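PDB 1TWY: ABC transporter, periplasmic substrate-binding protein from Vibrio cholerae O1 biovar eltor, which probably binds phosphate in the periplasm and delivers it to an ABC-type importer in the inner membrane. Local coordinates for residues 106-111 with 213-218; 140-145 with 197-202; 41-46 with 58-63. All blocks are in the same frame, centred on the assembly; numbering follows the deposited sequence.

Contact 1: residues 106-111 with 213-218; sequences AIVVNQ and VKAIQF
Ala-106 rests its CB against CB of Ala-215, a light apolar touch just before the paired residues of two antiparallel strands. At Ile-107 the pairing takes hold: its carbonyl O accepts a nearly straight bond from Ile-216 N (2.9 Å, 163° at the hydrogen), while a water takes the Ile-107 N-H and donates to Ile-216 O, carrying the link one step past the last direct bond. CG2 of Ile-107, anti to the backbone N (the CG1 branch has chi1 -51°), lies 4.0 Å from both CG1 and CD1 of Ile-216. Val-108 faces Ala-215 as a non-hydrogen-bonded pair, and its CG1 meets Val-213 CG2 at 3.8 Å on the same face. Val-109 and Lys-214 form the hydrogen-bonded pair, with two backbone bonds of 2.9 Å, Val-109 N to Lys-214 O and Lys-214 N to Val-109 O. On that face CG2 of Val-109 packs on Ile-216 CG2 at 3.7 Å, the two side chains roughly perpendicular. Gln-111 bends at chi2 (53°) and lays NE2 3.4 Å from CD of Lys-214, whose NZ bonds the carbonyls of Asn-113 and Val-115. This is antiparallel pairing within a mixed sheet: the long strand 96-109 is flanked by strands 214-218 and 200-205, with Val-108 bonding Gly-202 of the latter; Leu-123 of helix 120-128 covers Ile-107 and Phe-218.

Contact 2: residues 140-145 with 197-202; sequences NDQKIA and NTQAVG
Gln-142 reaches over to Thr-198 with an extended side chain, CG anti to the backbone N, and its amide makes the side-chain hydrogen bond of the contact. NE2 donates to OG1 of Thr-198 at 3.1 Å, with an angle of 168° at the hydrogen, and the hydroxyl oxygen lies almost exactly in the amide plane. The two side chains meet at about a right angle. The same amide also passes across the base of Gln-199, CD standing 3.6 Å from its CB, so the group is held by a bond at its nitrogen and by carbon packing where it crosses Gln-199. Gln-199 has an amide of its own, turned 37° from that of Gln-142; the two are not hydrogen-bonded to each other. Its chain bends sharply at chi2 (-91°), and CG packs against CB of Ala-145 at 3.6 Å while CB lies close to the carbonyl O of Lys-143. Deeper in, Ile-144 and Val-201 meet at a slant, CG2 to CG1 at 3.9 Å.

The backbones join in parallel register at Ala-145 and Ala-200. Ala-145 N donates to Gln-199 O at 3.0 Å, coming from well above the carbonyl plane, and Val-201 N returns a bond of 3.0 Å to Ala-145 O. Gln-199 O also accepts from Trp-134 NE1, so two donors grip this one oxygen. A type I turn from Asn-197 to Ala-200 brings the chain off helix 187-196 and into strand 200-205, which runs between strands 145-149 and 96-109; Trp-134, from a loop, and Ile-126 of helix 120-128 cover both Ile-144 and Val-201.

Contact 3: residues 41-46 with 58-63; sequences IMDVLA and VAVQGV
Val-60 gives the strand its main grip on the helix, and the contact is mostly apolar. CG of Met-42, a selenomethionine, sits 3.9 Å from both CG1 and CG2 of Val-60, straddled by the two methyls, and the side chains meet at a slant. Its CG is anti to the backbone N (chi1 -174°), but bends at chi2 and chi3 then carry the selenium end away from the strand, and the side chain goes on to touch Phe-255 and Leu-259 of helix 250-260. One turn further on, CB of Ala-46 faces both Val-60 CG2 (3.9 Å) and Val-58 CG1 (4.0 Å). Here CA of Ala-46 comes within 6.0 Å of CA of Val-58, consistent with its small side chain.

One polar atom takes part, though not in a polar bond: OD1 of Asp-43 stands 3.4 Å from CB of Val-60 and equally near its CG1, a van der Waals contact at the exposed border of the interface.

In the backbone, helix 41-46 and strand 58-62 run antiparallel at 176°, their axes 9.0 Å apart, as expected for the return of a right-handed beta-alpha-beta unit built from strand 29-34, helix 36-52 and strand 57-62. Ile-32 of strand 29-34 touches Met-42, Val-58 and Val-60, and so extends the apolar layer beneath the helix.

Within this contact, cohesion rests on buried methyl groups and their fit, Val-58 and Val-60 against the root of Met-42 and the methyl of Ala-46, with no polar bond to set the register.

Overall arrangement
Contact 3 comes first along the chain, in the lobe that holds the N-terminus; contacts 1 and 2 lie in the other lobe, on the opposite side of the chain's centre. Centre to centre, contact 3 is about 31 Å from contact 1 and about 39 Å from contact 2, whereas contacts 1 and 2 are about 12 Å apart and touch. Both segments of contact 2 fall between those of contact 1 in sequence, and strands 96-109 and 200-205 lie side by side. All three reach strands that pair, through the long strands 96-109 and 236-243, into one branched mixed sheet, an arrangement consistent with the two-lobed, hinged build of periplasmic binding proteins.

Contact 1: residues 106-111 with 213-218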
loop_
_atom_site.group_PDB
_atom_site.type_symbol
_atom_site.label_atom_id
_atom_site.label_comp_id
_atom_site.label_asym_id
_atom_site.label_seq_id
_atom_site.Cartn_x
_atom_site.Cartn_y
_atom_site.Cartn_z
ATOM N N ALA A 106 -4.224 2.871 -7.867
ATOM C CA ALA A 106 -5.008 3.086 -9.089
ATOM C C ALA A 106 -4.610 2.138 -10.157
ATOM O O ALA A 106 -3.457 1.788 -10.277
ATOM C CB ALA A 106 -4.732 4.551 -9.661
ATOM N N ILE A 107 -5.581 1.687 -10.886
ATOM C CA ILE A 107 -5.297 0.937 -12.122
ATOM C C ILE A 107 -5.287 1.894 -13.284
ATOM O O ILE A 107 -6.210 2.690 -13.486
ATOM C CB ILE A 107 -6.431 -0.103 -12.327
ATOM C CG1 ILE A 107 -6.629 -0.933 -11.037
ATOM C CG2 ILE A 107 -6.150 -0.931 -13.528
ATOM C CD1 ILE A 107 -5.345 -1.654 -10.704
ATOM N N VAL A 108 -4.242 1.813 -14.091
ATOM C CA VAL A 108 -4.017 2.768 -15.112
ATOM C C VAL A 108 -3.936 2.117 -16.483
ATOM O O VAL A 108 -3.328 1.054 -16.600
ATOM C CB VAL A 108 -2.831 3.666 -14.807
ATOM C CG1 VAL A 108 -3.166 4.547 -13.579
ATOM C CG2 VAL A 108 -1.558 2.950 -14.573
ATOM N N VAL A 109 -4.543 2.744 -17.484
ATOM C CA VAL A 109 -4.447 2.353 -18.864
ATOM C C VAL A 109 -4.047 3.512 -19.751
ATOM O O VAL A 109 -4.068 4.674 -19.291
ATOM C CB VAL A 109 -5.812 1.772 -19.390
ATOM C CG1 VAL A 109 -6.171 0.512 -18.518
ATOM C CG2 VAL A 109 -7.002 2.766 -19.346
ATOM N N ASN A 110 -3.731 3.209 -20.983
ATOM C CA ASN A 110 -3.350 4.273 -21.950
ATOM C C ASN A 110 -4.602 5.110 -22.267
ATOM O O ASN A 110 -5.753 4.615 -22.306
ATOM C CB ASN A 110 -2.851 3.625 -23.232
ATOM C CG ASN A 110 -2.332 4.628 -24.205
ATOM O OD1 ASN A 110 -3.131 5.227 -24.977
ATOM N ND2 ASN A 110 -1.029 4.786 -24.259
ATOM N N GLN A 111 -4.389 6.451 -22.363
ATOM C CA GLN A 111 -5.493 7.352 -22.697
ATOM C C GLN A 111 -6.430 6.882 -23.844
ATOM O O GLN A 111 -7.590 7.231 -23.793
ATOM C CB GLN A 111 -4.995 8.721 -23.115
ATOM C CG GLN A 111 -6.029 9.827 -23.007
ATOM C CD GLN A 111 -6.693 9.908 -21.601
ATOM O OE1 GLN A 111 -6.038 10.214 -20.630
ATOM N NE2 GLN A 111 -7.972 9.610 -21.546
ATOM N N VAL A 213 -1.672 9.270 -17.990
ATOM C CA VAL A 213 -2.341 7.952 -17.950
ATOM C C VAL A 213 -3.822 8.142 -17.582
ATOM O O VAL A 213 -4.197 9.223 -17.101
ATOM C CB VAL A 213 -1.749 6.963 -16.917
ATOM C CG1 VAL A 213 -0.336 6.676 -17.196
ATOM C CG2 VAL A 213 -1.851 7.476 -15.556
ATOM N N LYS A 214 -4.631 7.124 -17.857
ATOM C CA LYS A 214 -6.052 7.155 -17.493
ATOM C C LYS A 214 -6.250 6.165 -16.301
ATOM O O LYS A 214 -6.067 4.950 -16.505
ATOM C CB LYS A 214 -6.931 6.726 -18.725
ATOM C CG LYS A 214 -8.414 6.940 -18.461
ATOM C CD LYS A 214 -9.225 7.069 -19.692
ATOM C CE LYS A 214 -9.310 5.748 -20.305
ATOM N NZ LYS A 214 -10.725 5.530 -21.046
ATOM N N ALA A 215 -6.614 6.655 -15.150
ATOM C CA ALA A 215 -6.950 5.852 -14.034
ATOM C C ALA A 215 -8.385 5.410 -14.199
ATOM O O ALA A 215 -9.227 6.230 -14.518
ATOM C CB ALA A 215 -6.873 6.719 -12.759
ATOM N N ILE A 216 -8.671 4.132 -14.097
ATOM C CA ILE A 216 -10.028 3.635 -14.334
ATOM C C ILE A 216 -10.728 3.247 -13.038
ATOM O O ILE A 216 -10.148 3.222 -11.935
ATOM C CB ILE A 216 -10.029 2.485 -15.297
ATOM C CG1 ILE A 216 -9.235 1.340 -14.746
ATOM C CG2 ILE A 216 -9.497 2.991 -16.627
ATOM C CD1 ILE A 216 -9.368 0.030 -15.673
ATOM N N GLN A 217 -12.038 3.031 -13.112
ATOM C CA GLN A 217 -12.763 2.530 -11.956
ATOM C C GLN A 217 -12.403 1.092 -11.656
ATOM O O GLN A 217 -12.010 0.327 -12.530
ATOM C CB GLN A 217 -14.272 2.600 -12.231
ATOM C CG GLN A 217 -14.747 4.008 -12.333
ATOM C CD GLN A 217 -16.238 4.062 -12.878
ATOM O OE1 GLN A 217 -16.742 3.101 -13.527
ATOM N NE2 GLN A 217 -16.890 5.146 -12.636
ATOM N N PHE A 218 -12.613 0.725 -10.413
ATOM C CA PHE A 218 -12.586 -0.647 -9.938
ATOM C C PHE A 218 -13.933 -0.967 -9.315
ATOM O O PHE A 218 -14.358 -0.300 -8.336
ATOM C CB PHE A 218 -11.484 -0.861 -8.898
ATOM C CG PHE A 218 -11.301 -2.309 -8.509
ATOM C CD1 PHE A 218 -10.837 -3.215 -9.424
ATOM C CD2 PHE A 218 -11.557 -2.716 -7.228
ATOM C CE1 PHE A 218 -10.590 -4.534 -9.096
ATOM C CE2 PHE A 218 -11.302 -4.019 -6.882
ATOM C CZ PHE A 218 -10.866 -4.926 -7.806
HETATM O O HOH W 1 -8.036 3.053 -10.402
HETATM O O HOH W 2 -6.077 11.197 -18.327
#

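Contact 2: residues 140-145 with 197-202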
loop_
_atom_site.group_PDB
_atom_site.type_symbol
_atom_site.label_atom_id
_atom_site.label_comp_id
_atom_site.label_asym_id
_atom_site.label_seq_id
_atom_site.Cartn_x
_atom_site.Cartn_y
_atom_site.Cartn_z
ATOM N N ASN A 140 -10.753 -2.689 -27.226
ATOM C CA ASN A 140 -10.313 -3.000 -28.583
ATOM C C ASN A 140 -9.829 -4.419 -28.708
ATOM O O ASN A 140 -9.421 -5.048 -27.736
ATOM C CB ASN A 140 -9.243 -2.097 -29.084
ATOM C CG ASN A 140 -9.662 -0.623 -29.082
ATOM O OD1 ASN A 140 -10.816 -0.308 -29.392
ATOM N ND2 ASN A 140 -8.751 0.268 -28.654
ATOM N N ASP A 141 -9.831 -4.903 -29.939
ATOM C CA ASP A 141 -9.123 -6.116 -30.261
ATOM C C ASP A 141 -7.596 -5.968 -30.295
ATOM O O ASP A 141 -6.917 -5.609 -31.283
ATOM C CB ASP A 141 -9.690 -6.670 -31.611
ATOM C CG ASP A 141 -9.025 -7.956 -32.027
ATOM O OD1 ASP A 141 -8.222 -8.600 -31.323
ATOM O OD2 ASP A 141 -9.259 -8.442 -33.133
ATOM N N GLN A 142 -6.991 -6.261 -29.165
ATOM C CA GLN A 142 -5.564 -6.037 -29.007
ATOM C C GLN A 142 -5.113 -6.815 -27.757
ATOM O O GLN A 142 -5.782 -6.797 -26.772
ATOM C CB GLN A 142 -5.314 -4.560 -28.824
ATOM C CG GLN A 142 -3.854 -4.201 -28.568
ATOM C CD GLN A 142 -3.609 -2.684 -28.361
ATOM O OE1 GLN A 142 -4.465 -1.965 -27.864
ATOM N NE2 GLN A 142 -2.504 -2.233 -28.834
ATOM N N LYS A 143 -4.007 -7.512 -27.908
ATOM C CA LYS A 143 -3.352 -8.294 -26.897
ATOM C C LYS A 143 -2.973 -7.363 -25.746
ATOM O O LYS A 143 -2.352 -6.273 -25.939
ATOM C CB LYS A 143 -2.140 -9.034 -27.405
ATOM C CG LYS A 143 -1.474 -9.981 -26.416
ATOM C CD LYS A 143 -0.378 -10.837 -27.078
ATOM C CE LYS A 143 0.292 -11.721 -26.027
ATOM N NZ LYS A 143 -0.676 -12.364 -25.050
ATOM N N ILE A 144 -3.327 -7.815 -24.556
ATOM C CA ILE A 144 -2.955 -7.087 -23.301
ATOM C C ILE A 144 -1.471 -7.196 -22.952
ATOM O O ILE A 144 -0.872 -8.285 -22.960
ATOM C CB ILE A 144 -3.868 -7.534 -22.131
ATOM C CG1 ILE A 144 -5.327 -7.280 -22.441
ATOM C CG2 ILE A 144 -3.379 -6.718 -20.889
ATOM C CD1 ILE A 144 -6.194 -7.846 -21.441
ATOM N N ALA A 145 -0.820 -6.062 -22.649
ATOM C CA ALA A 145 0.553 -6.146 -22.022
ATOM C C ALA A 145 0.323 -5.845 -20.512
ATOM O O ALA A 145 -0.186 -4.753 -20.170
ATOM C CB ALA A 145 1.548 -5.148 -22.598
ATOM N N ASN A 197 2.175 2.938 -24.600
ATOM C CA ASN A 197 1.699 1.648 -25.099
ATOM C C ASN A 197 0.243 1.519 -24.903
ATOM O O ASN A 197 -0.226 1.219 -23.816
ATOM C CB ASN A 197 2.534 0.495 -24.471
ATOM C CG ASN A 197 3.955 0.576 -24.777
ATOM O OD1 ASN A 197 4.361 0.097 -25.866
ATOM N ND2 ASN A 197 4.757 1.193 -23.881
ATOM N N THR A 198 -0.512 1.665 -25.981
ATOM C CA THR A 198 -1.975 1.525 -26.019
ATOM C C THR A 198 -2.498 0.218 -25.369
ATOM O O THR A 198 -3.565 0.191 -24.818
ATOM C CB THR A 198 -2.531 1.599 -27.456
ATOM O OG1 THR A 198 -1.868 0.711 -28.312
ATOM C CG2 THR A 198 -2.258 2.982 -28.090
ATOM N N GLN A 199 -1.663 -0.841 -25.447
ATOM C CA GLN A 199 -2.031 -2.165 -24.953
ATOM C C GLN A 199 -1.834 -2.373 -23.459
ATOM O O GLN A 199 -2.247 -3.387 -22.958
ATOM C CB GLN A 199 -1.232 -3.245 -25.679
ATOM C CG GLN A 199 0.309 -3.366 -25.419
ATOM C CD GLN A 199 1.226 -2.586 -26.342
ATOM O OE1 GLN A 199 0.834 -1.517 -26.770
ATOM N NE2 GLN A 199 2.426 -3.091 -26.648
ATOM N N ALA A 200 -1.146 -1.457 -22.747
ATOM C CA ALA A 200 -0.701 -1.779 -21.424
ATOM C C ALA A 200 -1.707 -1.442 -20.320
ATOM O O ALA A 200 -2.564 -0.580 -20.426
ATOM C CB ALA A 200 0.640 -0.946 -21.129
ATOM N N VAL A 201 -1.628 -2.241 -19.262
ATOM C CA VAL A 201 -2.287 -1.988 -18.001
ATOM C C VAL A 201 -1.339 -2.149 -16.913
ATOM O O VAL A 201 -0.383 -2.987 -16.909
ATOM C CB VAL A 201 -3.494 -2.935 -17.712
ATOM C CG1 VAL A 201 -3.146 -4.386 -17.785
ATOM C CG2 VAL A 201 -4.321 -2.537 -16.463
ATOM N N GLY A 202 -1.522 -1.271 -15.928
ATOM C CA GLY A 202 -0.674 -1.333 -14.778
ATOM C C GLY A 202 -1.348 -0.728 -13.553
ATOM O O GLY A 202 -2.527 -0.456 -13.564
#

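Contact 3: residues 41-46 with 58-63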
loop_
_atom_site.group_PDB
_atom_site.type_symbol
_atom_site.label_atom_id
_atom_site.label_comp_id
_atom_site.label_asym_id
_atom_site.label_seq_id
_atom_site.Cartn_x
_atom_site.Cartn_y
_atom_site.Cartn_z
ATOM N N ILE A 41 6.325 7.840 5.262
ATOM C CA ILE A 41 5.682 8.953 6.006
ATOM C C ILE A 41 6.160 9.021 7.436
ATOM O O ILE A 41 6.317 10.087 7.983
ATOM C CB ILE A 41 4.156 8.895 5.866
ATOM C CG1 ILE A 41 3.455 10.144 6.406
ATOM C CG2 ILE A 41 3.521 7.641 6.567
ATOM C CD1 ILE A 41 3.902 11.527 5.683
HETATM N N MSE A 42 6.541 7.862 8.021
HETATM C CA MSE A 42 7.002 7.912 9.408
HETATM C C MSE A 42 8.289 8.671 9.581
HETATM O O MSE A 42 8.511 9.324 10.589
HETATM C CB MSE A 42 7.090 6.508 10.086
HETATM C CG MSE A 42 7.402 6.430 11.494
HETATM SE SE MSE A 42 5.886 7.250 12.512
HETATM C CE MSE A 42 4.414 6.145 11.932
ATOM N N ASP A 43 9.144 8.578 8.553
ATOM C CA ASP A 43 10.360 9.361 8.604
ATOM C C ASP A 43 10.096 10.891 8.781
ATOM O O ASP A 43 10.694 11.584 9.590
ATOM C CB ASP A 43 11.116 9.176 7.300
ATOM C CG ASP A 43 11.967 7.896 7.244
ATOM O OD1 ASP A 43 12.215 7.229 8.296
ATOM O OD2 ASP A 43 12.216 7.450 6.143
ATOM N N VAL A 44 9.121 11.374 8.056
ATOM C CA VAL A 44 8.673 12.776 8.262
ATOM C C VAL A 44 8.036 13.053 9.616
ATOM O O VAL A 44 8.331 14.070 10.261
ATOM C CB VAL A 44 7.669 13.142 7.221
ATOM C CG1 VAL A 44 7.267 14.628 7.365
ATOM C CG2 VAL A 44 8.249 12.941 5.773
ATOM N N LEU A 45 7.201 12.162 10.089
ATOM C CA LEU A 45 6.529 12.379 11.363
ATOM C C LEU A 45 7.562 12.410 12.479
ATOM O O LEU A 45 7.453 13.164 13.426
ATOM C CB LEU A 45 5.448 11.314 11.587
ATOM C CG LEU A 45 4.366 11.352 10.539
ATOM C CD1 LEU A 45 3.477 10.160 10.677
ATOM C CD2 LEU A 45 3.500 12.686 10.769
ATOM N N ALA A 46 8.494 11.470 12.418
ATOM C CA ALA A 46 9.526 11.337 13.436
ATOM C C ALA A 46 10.382 12.648 13.487
ATOM O O ALA A 46 10.581 13.233 14.560
ATOM C CB ALA A 46 10.432 10.154 13.155
ATOM N N VAL A 58 13.758 8.952 17.642
ATOM C CA VAL A 58 12.852 7.959 17.104
ATOM C C VAL A 58 13.571 7.261 15.954
ATOM O O VAL A 58 13.803 7.819 14.885
ATOM C CB VAL A 58 11.460 8.570 16.683
ATOM C CG1 VAL A 58 10.502 7.509 16.137
ATOM C CG2 VAL A 58 10.751 9.182 17.827
ATOM N N ALA A 59 13.890 6.023 16.173
ATOM C CA ALA A 59 14.520 5.182 15.167
ATOM C C ALA A 59 13.448 4.504 14.297
ATOM O O ALA A 59 12.725 3.630 14.811
ATOM C CB ALA A 59 15.349 4.145 15.858
ATOM N N VAL A 60 13.404 4.835 13.013
ATOM C CA VAL A 60 12.403 4.306 12.131
ATOM C C VAL A 60 13.114 3.211 11.376
ATOM O O VAL A 60 14.033 3.486 10.625
ATOM C CB VAL A 60 11.820 5.390 11.168
ATOM C CG1 VAL A 60 10.728 4.788 10.226
ATOM C CG2 VAL A 60 11.250 6.521 11.952
ATOM N N GLN A 61 12.621 1.999 11.474
ATOM C CA GLN A 61 13.300 0.860 10.928
ATOM C C GLN A 61 12.452 0.211 9.883
ATOM O O GLN A 61 11.529 -0.511 10.194
ATOM C CB GLN A 61 13.584 -0.195 12.020
ATOM C CG GLN A 61 14.452 0.283 13.122
ATOM C CD GLN A 61 14.840 -0.793 14.177
ATOM O OE1 GLN A 61 15.926 -0.657 14.797
ATOM N NE2 GLN A 61 14.076 -1.854 14.301
ATOM N N GLY A 62 12.840 0.383 8.631
ATOM C CA GLY A 62 12.036 -0.152 7.562
ATOM C C GLY A 62 12.540 -1.530 7.223
ATOM O O GLY A 62 13.581 -1.709 6.492
ATOM N N VAL A 63 11.847 -2.550 7.756
ATOM C CA VAL A 63 12.203 -3.978 7.583
ATOM C C VAL A 63 11.077 -4.835 7.071
ATOM O O VAL A 63 11.222 -6.101 7.072
ATOM C CB VAL A 63 12.683 -4.582 8.899
ATOM C CG1 VAL A 63 14.052 -4.005 9.218
ATOM C CG2 VAL A 63 11.710 -4.305 10.062
#